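Local coordinates for flagellar basal body protein (Helicobacter pylori, PDB 5NPY), which probably forms the flagellar hook, the curved tube that joins the rotary motor in the cell envelope to the filament, at residues D268-E273 and T390-N395; E260-T265 and K287-L292; G126-D131 and Y142-I147. One frame throughout, in Å; residues are numbered along the deposited sequence.

Contact 1 of 3, residues D268-E273 and T390-N395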
loop_
_atom_site.group_PDB
_atom_site.type_symbol
_atom_site.label_atom_id
_atom_site.label_comp_id
_atom_site.label_asym_id
_atom_site.label_seq_id
_atom_site.Cartn_x
_atom_site.Cartn_y
_atom_site.Cartn_z
ATOM N N ASP A 268 29.291 -18.224 5.397
ATOM C CA ASP A 268 28.490 -18.972 6.371
ATOM C C ASP A 268 29.347 -19.370 7.575
ATOM O O ASP A 268 30.301 -20.145 7.436
ATOM C CB ASP A 268 27.871 -20.210 5.697
ATOM C CG ASP A 268 26.871 -20.972 6.605
ATOM O OD1 ASP A 268 25.926 -21.584 6.061
ATOM O OD2 ASP A 268 27.025 -20.976 7.847
ATOM N N ALA A 269 29.032 -18.828 8.757
ATOM C CA ALA A 269 29.861 -19.076 9.938
ATOM C C ALA A 269 29.977 -20.563 10.292
ATOM O O ALA A 269 30.917 -20.943 10.999
ATOM C CB ALA A 269 29.322 -18.289 11.147
ATOM N N GLU A 270 29.071 -21.417 9.805
ATOM C CA GLU A 270 29.107 -22.835 10.150
ATOM C C GLU A 270 29.873 -23.700 9.150
ATOM O O GLU A 270 30.072 -24.889 9.424
ATOM C CB GLU A 270 27.680 -23.381 10.314
ATOM C CG GLU A 270 26.858 -22.567 11.299
ATOM C CD GLU A 270 25.655 -23.298 11.862
ATOM O OE1 GLU A 270 24.569 -23.250 11.241
ATOM O OE2 GLU A 270 25.790 -23.905 12.944
ATOM N N LYS A 271 30.382 -23.430 8.217
ATOM C CA LYS A 271 31.066 -23.927 7.030
ATOM C C LYS A 271 32.520 -23.489 7.045
ATOM O O LYS A 271 32.908 -22.569 7.771
ATOM C CB LYS A 271 30.402 -23.422 5.752
ATOM C CG LYS A 271 28.979 -23.880 5.594
ATOM C CD LYS A 271 28.893 -25.382 5.358
ATOM C CE LYS A 271 27.434 -25.825 5.202
ATOM N NZ LYS A 271 26.782 -25.240 3.962
ATOM N N GLY A 272 33.364 -24.327 6.465
ATOM C CA GLY A 272 34.758 -23.965 6.277
ATOM C C GLY A 272 35.509 -23.685 7.573
ATOM O O GLY A 272 35.091 -24.043 8.685
ATOM N N GLU A 273 36.643 -23.010 7.403
ATOM C CA GLU A 273 37.567 -22.712 8.487
ATOM C C GLU A 273 37.648 -21.205 8.707
ATOM O O GLU A 273 37.857 -20.435 7.752
ATOM C CB GLU A 273 38.953 -23.281 8.175
ATOM C CG GLU A 273 39.983 -23.088 9.273
ATOM C CD GLU A 273 41.386 -23.428 8.809
ATOM O OE1 GLU A 273 41.550 -23.736 7.607
ATOM O OE2 GLU A 273 42.321 -23.379 9.639
ATOM N N THR A 390 20.848 -24.705 3.919
ATOM C CA THR A 390 21.038 -24.923 5.357
ATOM C C THR A 390 21.536 -23.692 6.115
ATOM O O THR A 390 21.549 -23.719 7.355
ATOM C CB THR A 390 22.023 -26.067 5.624
ATOM O OG1 THR A 390 23.364 -25.644 5.333
ATOM C CG2 THR A 390 21.676 -27.271 4.787
ATOM N N SER A 391 21.969 -22.639 5.420
ATOM C CA SER A 391 22.534 -21.475 6.103
ATOM C C SER A 391 21.453 -20.790 6.920
ATOM O O SER A 391 20.345 -20.563 6.426
ATOM C CB SER A 391 23.129 -20.488 5.091
ATOM O OG SER A 391 24.020 -21.139 4.208
ATOM N N LYS A 392 21.757 -20.480 8.178
ATOM C CA LYS A 392 20.733 -19.869 9.018
ATOM C C LYS A 392 20.451 -18.420 8.645
ATOM O O LYS A 392 19.374 -17.915 8.969
ATOM C CB LYS A 392 21.137 -19.960 10.486
ATOM C CG LYS A 392 21.182 -21.378 10.961
ATOM C CD LYS A 392 21.717 -21.493 12.368
ATOM C CE LYS A 392 21.417 -22.877 12.887
ATOM N NZ LYS A 392 21.954 -23.904 11.939
ATOM N N ARG A 393 21.391 -17.738 7.978
ATOM C CA ARG A 393 21.168 -16.348 7.610
ATOM C C ARG A 393 21.295 -16.237 6.100
ATOM O O ARG A 393 22.001 -15.362 5.578
ATOM C CB ARG A 393 22.150 -15.432 8.337
ATOM C CG ARG A 393 22.103 -15.551 9.880
ATOM C CD ARG A 393 23.225 -14.725 10.482
ATOM N NE ARG A 393 23.100 -13.325 10.070
ATOM C CZ ARG A 393 22.835 -12.289 10.867
ATOM N NH1 ARG A 393 22.710 -12.425 12.182
ATOM N NH2 ARG A 393 22.757 -11.083 10.326
ATOM N N LYS A 394 20.619 -17.151 5.397
ATOM C CA LYS A 394 20.606 -17.108 3.943
ATOM C C LYS A 394 19.842 -15.893 3.415
ATOM O O LYS A 394 20.284 -15.236 2.455
ATOM C CB LYS A 394 19.989 -18.394 3.391
ATOM C CG LYS A 394 20.340 -18.663 1.942
ATOM C CD LYS A 394 19.104 -18.790 1.110
ATOM C CE LYS A 394 18.173 -19.855 1.669
ATOM N NZ LYS A 394 16.794 -19.557 1.236
ATOM N N ASN A 395 18.655 -15.628 3.962
ATOM C CA ASN A 395 17.792 -14.591 3.407
ATOM C C ASN A 395 18.266 -13.189 3.766
ATOM O O ASN A 395 18.669 -12.921 4.907
ATOM C CB ASN A 395 16.362 -14.766 3.899
ATOM C CG ASN A 395 15.731 -15.966 3.342
ATOM O OD1 ASN A 395 16.266 -16.548 2.406
ATOM N ND2 ASN A 395 14.591 -16.378 3.908
HETATM O O HOH W 1 24.524 -21.488 9.020
HETATM O O HOH W 2 25.264 -24.007 6.710
#
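E270 and K392 form a salt bridge between two surface loops. K392 NZ lies 2.8 Å from E270 OE1, on the syn lone pair of that oxygen. The two side chains cross at about a right angle. The K392 chain runs out straight and bends at its last torsion (chi4 54°), which brings NZ round to the carboxylate.

The direct polar contact next to it is between D268 and S391. D268 OD1 and S391 OG are 2.7 Å apart. S391 OG also lies at hydrogen-bonding distance of the backbone O of S388. CG of D268 stands anti to the backbone N (chi1 -173°), and this carries the carboxylate across to the serine.

Two waters add bridges. Water 1 donates to D268 OD2 and to E270 OE1, and accepts from the backbone N of K392. Water 2 donates to D268 OD1 at 2.6 Å and also bonds to T390 OG1. T390 OG1 and K271 NZ both bond to S388 OG, so K271 reaches this loop through S388.

Within 268-273, the backbone N of E270 donates to D268 OD2 at 2.9 Å, with a nearly straight N-H...O. It meets the oxygen on its anti side, 29° out of the carboxylate plane. This is an Asx turn, set in a type I beta turn from D268 to K271. It holds the D268 carboxylate at the head of the turn.

R393 follows in the chain and takes part in the pocket for tris-hydroxymethyl-methyl-ammonium, where it bonds to N381 and N226. The contact is polar and lies at the surface. It joins the two loops by charge, hydroxyl and water bridges, so its strength probably depends on the ionisation of D268, E270 and K392.

Contact 2 of 3, residues E260-T265 and K287-L292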
loop_
_atom_site.group_PDB
_atom_site.type_symbol
_atom_site.label_atom_id
_atom_site.label_comp_id
_atom_site.label_asym_id
_atom_site.label_seq_id
_atom_site.Cartn_x
_atom_site.Cartn_y
_atom_site.Cartn_z
ATOM N N GLU A 260 53.099 -14.794 13.718
ATOM C CA GLU A 260 52.051 -15.810 13.613
ATOM C C GLU A 260 50.885 -15.326 12.752
ATOM O O GLU A 260 50.286 -14.289 13.049
ATOM C CB GLU A 260 51.548 -16.195 15.000
ATOM C CG GLU A 260 50.602 -17.369 14.987
ATOM C CD GLU A 260 50.127 -17.733 16.370
ATOM O OE1 GLU A 260 49.379 -18.731 16.502
ATOM O OE2 GLU A 260 50.504 -17.015 17.318
ATOM N N ASP A 261 50.540 -16.072 11.703
ATOM C CA ASP A 261 49.527 -15.664 10.734
ATOM C C ASP A 261 48.220 -16.429 10.923
ATOM O O ASP A 261 48.215 -17.589 11.342
ATOM C CB ASP A 261 50.015 -15.879 9.297
ATOM C CG ASP A 261 51.290 -15.116 8.982
ATOM O OD1 ASP A 261 52.114 -15.663 8.223
ATOM O OD2 ASP A 261 51.465 -13.975 9.471
ATOM N N PHE A 262 47.111 -15.765 10.578
ATOM C CA PHE A 262 45.766 -16.334 10.587
ATOM C C PHE A 262 44.984 -15.799 9.396
ATOM O O PHE A 262 45.136 -14.642 9.006
ATOM C CB PHE A 262 44.966 -15.972 11.847
ATOM C CG PHE A 262 45.637 -16.326 13.131
ATOM C CD1 PHE A 262 45.376 -17.537 13.749
ATOM C CD2 PHE A 262 46.505 -15.436 13.739
ATOM C CE1 PHE A 262 45.984 -17.862 14.936
ATOM C CE2 PHE A 262 47.115 -15.754 14.923
ATOM C CZ PHE A 262 46.859 -16.972 15.522
ATOM N N VAL A 263 44.115 -16.632 8.841
ATOM C CA VAL A 263 43.205 -16.210 7.786
ATOM C C VAL A 263 41.774 -16.428 8.257
ATOM O O VAL A 263 41.394 -17.547 8.622
ATOM C CB VAL A 263 43.462 -16.951 6.468
ATOM C CG1 VAL A 263 42.434 -16.524 5.429
ATOM C CG2 VAL A 263 44.870 -16.655 5.969
ATOM N N PHE A 264 40.992 -15.355 8.258
ATOM C CA PHE A 264 39.553 -15.404 8.416
ATOM C C PHE A 264 38.919 -15.135 7.055
ATOM O O PHE A 264 39.475 -14.397 6.234
ATOM C CB PHE A 264 39.068 -14.365 9.428
ATOM C CG PHE A 264 39.774 -14.410 10.752
ATOM C CD1 PHE A 264 40.462 -15.539 11.166
ATOM C CD2 PHE A 264 39.723 -13.321 11.600
ATOM C CE1 PHE A 264 41.098 -15.580 12.395
ATOM C CE2 PHE A 264 40.354 -13.350 12.849
ATOM C CZ PHE A 264 41.039 -14.485 13.249
ATOM N N THR A 265 37.756 -15.741 6.815
ATOM C CA THR A 265 37.086 -15.676 5.521
ATOM C C THR A 265 35.604 -15.377 5.707
ATOM O O THR A 265 34.929 -16.041 6.497
ATOM C CB THR A 265 37.240 -16.992 4.743
ATOM O OG1 THR A 265 38.623 -17.238 4.451
ATOM C CG2 THR A 265 36.431 -16.960 3.457
ATOM N N LYS A 287 38.871 -12.708 19.020
ATOM C CA LYS A 287 39.243 -12.832 20.427
ATOM C C LYS A 287 39.951 -14.149 20.702
ATOM O O LYS A 287 40.922 -14.185 21.461
ATOM C CB LYS A 287 38.014 -12.706 21.327
ATOM C CG LYS A 287 38.336 -12.791 22.826
ATOM C CD LYS A 287 39.271 -11.649 23.282
ATOM C CE LYS A 287 39.298 -11.527 24.814
ATOM N NZ LYS A 287 40.230 -10.481 25.327
ATOM N N GLU A 288 39.475 -15.243 20.102
ATOM C CA GLU A 288 40.068 -16.555 20.334
ATOM C C GLU A 288 41.471 -16.666 19.726
ATOM O O GLU A 288 42.407 -17.133 20.388
ATOM C CB GLU A 288 39.135 -17.629 19.776
ATOM C CG GLU A 288 37.798 -17.628 20.487
ATOM C CD GLU A 288 36.806 -18.612 19.905
ATOM O OE1 GLU A 288 36.950 -18.957 18.712
ATOM O OE2 GLU A 288 35.886 -19.033 20.647
ATOM N N LYS A 289 41.648 -16.228 18.475
ATOM C CA LYS A 289 42.921 -16.457 17.784
ATOM C C LYS A 289 43.996 -15.454 18.192
ATOM O O LYS A 289 45.176 -15.808 18.283
ATOM C CB LYS A 289 42.710 -16.420 16.269
ATOM C CG LYS A 289 41.716 -17.460 15.770
ATOM C CD LYS A 289 42.304 -18.851 15.964
ATOM C CE LYS A 289 41.334 -19.927 15.526
ATOM N NZ LYS A 289 41.390 -21.111 16.415
ATOM N N THR A 290 43.632 -14.201 18.381
ATOM C CA THR A 290 44.538 -13.202 18.913
ATOM C C THR A 290 44.102 -12.917 20.346
ATOM O O THR A 290 43.261 -13.621 20.909
ATOM C CB THR A 290 44.529 -11.950 18.034
ATOM O OG1 THR A 290 43.382 -11.155 18.347
ATOM C CG2 THR A 290 44.472 -12.333 16.558
ATOM N N GLY A 291 44.657 -11.881 20.950
ATOM C CA GLY A 291 44.151 -11.477 22.242
ATOM C C GLY A 291 43.184 -10.320 22.190
ATOM O O GLY A 291 42.738 -9.859 23.248
ATOM N N LEU A 292 42.829 -9.852 20.995
ATOM C CA LEU A 292 42.306 -8.511 20.807
ATOM C C LEU A 292 40.782 -8.484 20.846
ATOM O O LEU A 292 40.103 -9.459 20.495
ATOM C CB LEU A 292 42.806 -7.933 19.482
ATOM C CG LEU A 292 44.294 -8.177 19.211
ATOM C CD1 LEU A 292 44.711 -7.574 17.885
ATOM C CD2 LEU A 292 45.142 -7.623 20.339
HETATM O O HOH W 3 46.515 -18.865 18.139
#
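K289 meets two phenylalanine rings with its aliphatic carbons, while its NZ extends beyond the rings. Its CB sits over one face of the F262 ring, 4.0 Å from the centroid and 22° off the ring normal. This is a CH-pi contact. CD lies near the same rim of the ring, 3.9 Å from F262 CE1. The bend at chi2 (-67°) folds CD back to that rim. The backbone of K289 also takes part, with its O 3.4 Å from F262 CZ.

CG of K289 turns to the second ring and comes 3.9 Å from F264 CE1. F262 and F264 alternate with V263 along strand 260-266, so both rings lie on the helix side. This strand lies between strands 275-276 and 247-252 in a mixed sheet. Helix 279-289 packs against one face of that sheet, and K289 is in its last turn. F264 also touches L282 and L285 of the helix, and V250 of strand 247-252.

Just past the helix, T290 OG1 bonds to L286 O and accepts from L292 N in an ST turn. Water 3 makes weak bonds to E260 OE1 and K289 O.

Contact 3 of 3, residues G126-D131 and Y142-I147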
loop_
_atom_site.group_PDB
_atom_site.type_symbol
_atom_site.label_atom_id
_atom_site.label_comp_id
_atom_site.label_asym_id
_atom_site.label_seq_id
_atom_site.Cartn_x
_atom_site.Cartn_y
_atom_site.Cartn_z
ATOM N N GLY A 126 -36.618 11.697 -21.839
ATOM C CA GLY A 126 -35.532 11.675 -20.872
ATOM C C GLY A 126 -35.296 12.971 -20.116
ATOM O O GLY A 126 -34.240 13.144 -19.504
ATOM N N ASN A 127 -36.260 13.891 -20.137
ATOM C CA ASN A 127 -36.073 15.195 -19.501
ATOM C C ASN A 127 -36.384 15.068 -18.007
ATOM O O ASN A 127 -37.405 15.529 -17.492
ATOM C CB ASN A 127 -36.911 16.267 -20.196
ATOM C CG ASN A 127 -38.405 15.992 -20.146
ATOM O OD1 ASN A 127 -38.843 14.844 -20.082
ATOM N ND2 ASN A 127 -39.197 17.057 -20.173
ATOM N N PHE A 128 -35.453 14.424 -17.304
ATOM C CA PHE A 128 -35.602 14.126 -15.887
ATOM C C PHE A 128 -35.050 15.255 -15.023
ATOM O O PHE A 128 -34.138 15.988 -15.416
ATOM C CB PHE A 128 -34.895 12.815 -15.538
ATOM C CG PHE A 128 -35.397 11.630 -16.308
ATOM C CD1 PHE A 128 -34.515 10.697 -16.818
ATOM C CD2 PHE A 128 -36.751 11.446 -16.521
ATOM C CE1 PHE A 128 -34.973 9.606 -17.524
ATOM C CE2 PHE A 128 -37.216 10.359 -17.229
ATOM C CZ PHE A 128 -36.325 9.439 -17.730
ATOM N N ALA A 129 -35.614 15.383 -13.829
ATOM C CA ALA A 129 -35.191 16.403 -12.883
ATOM C C ALA A 129 -35.363 15.846 -11.479
ATOM O O ALA A 129 -35.991 14.803 -11.280
ATOM C CB ALA A 129 -35.982 17.700 -13.072
ATOM N N ARG A 130 -34.785 16.543 -10.504
ATOM C CA ARG A 130 -34.884 16.153 -9.103
ATOM C C ARG A 130 -36.011 16.923 -8.431
ATOM O O ARG A 130 -36.118 18.144 -8.594
ATOM C CB ARG A 130 -33.576 16.411 -8.349
ATOM C CG ARG A 130 -32.314 16.260 -9.164
ATOM C CD ARG A 130 -31.098 16.313 -8.261
ATOM N NE ARG A 130 -30.000 17.038 -8.893
ATOM C CZ ARG A 130 -28.760 17.078 -8.417
ATOM N NH1 ARG A 130 -28.461 16.411 -7.310
ATOM N NH2 ARG A 130 -27.820 17.770 -9.053
ATOM N N ASP A 131 -36.839 16.214 -7.665
ATOM C CA ASP A 131 -37.808 16.881 -6.806
ATOM C C ASP A 131 -37.074 17.417 -5.570
ATOM O O ASP A 131 -35.841 17.378 -5.484
ATOM C CB ASP A 131 -38.973 15.942 -6.481
ATOM C CG ASP A 131 -38.579 14.781 -5.584
ATOM O OD1 ASP A 131 -37.375 14.590 -5.337
ATOM O OD2 ASP A 131 -39.477 14.035 -5.134
ATOM N N TYR A 142 -43.640 11.181 -12.064
ATOM C CA TYR A 142 -43.292 9.766 -11.980
ATOM C C TYR A 142 -41.795 9.600 -11.735
ATOM O O TYR A 142 -40.973 10.342 -12.279
ATOM C CB TYR A 142 -43.698 9.023 -13.257
ATOM C CG TYR A 142 -45.195 8.862 -13.448
ATOM C CD1 TYR A 142 -45.937 8.023 -12.621
ATOM C CD2 TYR A 142 -45.866 9.539 -14.464
ATOM C CE1 TYR A 142 -47.303 7.871 -12.794
ATOM C CE2 TYR A 142 -47.236 9.394 -14.643
ATOM C CZ TYR A 142 -47.946 8.559 -13.804
ATOM O OH TYR A 142 -49.299 8.407 -13.979
ATOM N N TYR A 143 -41.446 8.612 -10.917
ATOM C CA TYR A 143 -40.057 8.385 -10.553
ATOM C C TYR A 143 -39.356 7.544 -11.606
ATOM O O TYR A 143 -39.958 6.670 -12.228
ATOM C CB TYR A 143 -39.964 7.685 -9.197
ATOM C CG TYR A 143 -40.617 8.498 -8.121
ATOM C CD1 TYR A 143 -40.085 9.709 -7.731
ATOM C CD2 TYR A 143 -41.798 8.090 -7.540
ATOM C CE1 TYR A 143 -40.690 10.473 -6.764
ATOM C CE2 TYR A 143 -42.416 8.856 -6.585
ATOM C CZ TYR A 143 -41.853 10.037 -6.192
ATOM O OH TYR A 143 -42.468 10.787 -5.225
ATOM N N VAL A 144 -38.064 7.810 -11.781
ATOM C CA VAL A 144 -37.217 7.078 -12.719
ATOM C C VAL A 144 -36.660 5.834 -12.028
ATOM O O VAL A 144 -35.987 5.936 -10.995
ATOM C CB VAL A 144 -36.089 7.976 -13.234
ATOM C CG1 VAL A 144 -35.258 7.245 -14.282
ATOM C CG2 VAL A 144 -36.677 9.272 -13.783
ATOM N N TYR A 145 -36.925 4.660 -12.602
ATOM C CA TYR A 145 -36.439 3.401 -12.039
ATOM C C TYR A 145 -35.083 3.024 -12.616
ATOM O O TYR A 145 -34.840 3.166 -13.825
ATOM C CB TYR A 145 -37.420 2.248 -12.292
ATOM C CG TYR A 145 -38.633 2.278 -11.402
ATOM C CD1 TYR A 145 -39.319 3.470 -11.210
ATOM C CD2 TYR A 145 -39.102 1.130 -10.755
ATOM C CE1 TYR A 145 -40.414 3.545 -10.405
ATOM C CE2 TYR A 145 -40.234 1.196 -9.933
ATOM C CZ TYR A 145 -40.878 2.424 -9.772
ATOM O OH TYR A 145 -41.990 2.605 -8.986
ATOM N N GLY A 146 -34.221 2.510 -11.742
ATOM C CA GLY A 146 -32.929 1.990 -12.124
ATOM C C GLY A 146 -32.348 1.137 -11.023
ATOM O O GLY A 146 -33.030 0.787 -10.056
ATOM N N ILE A 147 -31.071 0.796 -11.181
ATOM C CA ILE A 147 -30.343 0.084 -10.135
ATOM C C ILE A 147 -29.898 1.110 -9.098
ATOM O O ILE A 147 -28.973 1.890 -9.334
ATOM C CB ILE A 147 -29.142 -0.687 -10.692
ATOM C CG1 ILE A 147 -29.555 -1.681 -11.788
ATOM C CG2 ILE A 147 -28.424 -1.408 -9.554
ATOM C CD1 ILE A 147 -29.752 -3.121 -11.300
#
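Strands 127-130 and 143-148 come closest at F128 and V144, with CA atoms 7.9 Å apart, and no hydrogen bond joins the two segments. The main contact is between these two side chains, both of which point toward the other strand. The V144 methyl CG2 lies over the centre of the F128 ring, 3.6 Å from the centroid and 14° off the normal, a CH-pi contact. CG2 stands beside the backbone N of V144, while CG1 is anti to it (chi1 -176°) and reaches only F128 CE1, at 4.0 Å. The opposite face of the F128 ring has G126 O above it, offset toward the rim. F97 packs edge-to-face with the same ring.

D131 and Y143 meet more loosely. D131 OD2 approaches the edge of the Y143 ring near its plane, 4.1 Å from CE1. The carboxylate and ring planes are 75° apart. D131 OD1 accepts from the backbone N of Y135.

Within the FlgE/F/G D1 family region, 127-130 belongs to an antiparallel sheet with 87-93 and 136-137, while 143-148 pairs with 97-100 and 173-176. The closest direct contact is apolar; backbone hydrogen bonds come instead from strand 136-137, which bonds to both segments.

Contact 3 comes first in the chain, and it closes before the other two open. The centres of contacts 1 and 3 are 72 Å apart, and those of contacts 2 and 3 are 88 Å apart. Contacts 1 and 2 are neighbours, with centres 20 Å apart, and their segments alternate along the chain. Strand 260-266 of contact 2 leads into the loop 268-273 of contact 1. That loop then meets the one between strands 370-381 and 396-406. Contact 1 thus connects the sheet holding strand 260-266 to a separate antiparallel sheet. Contact 3 lies in the D1 family region toward one end of the elongated chain, contacts 1 and 2 toward the other, with no touch between the two groups.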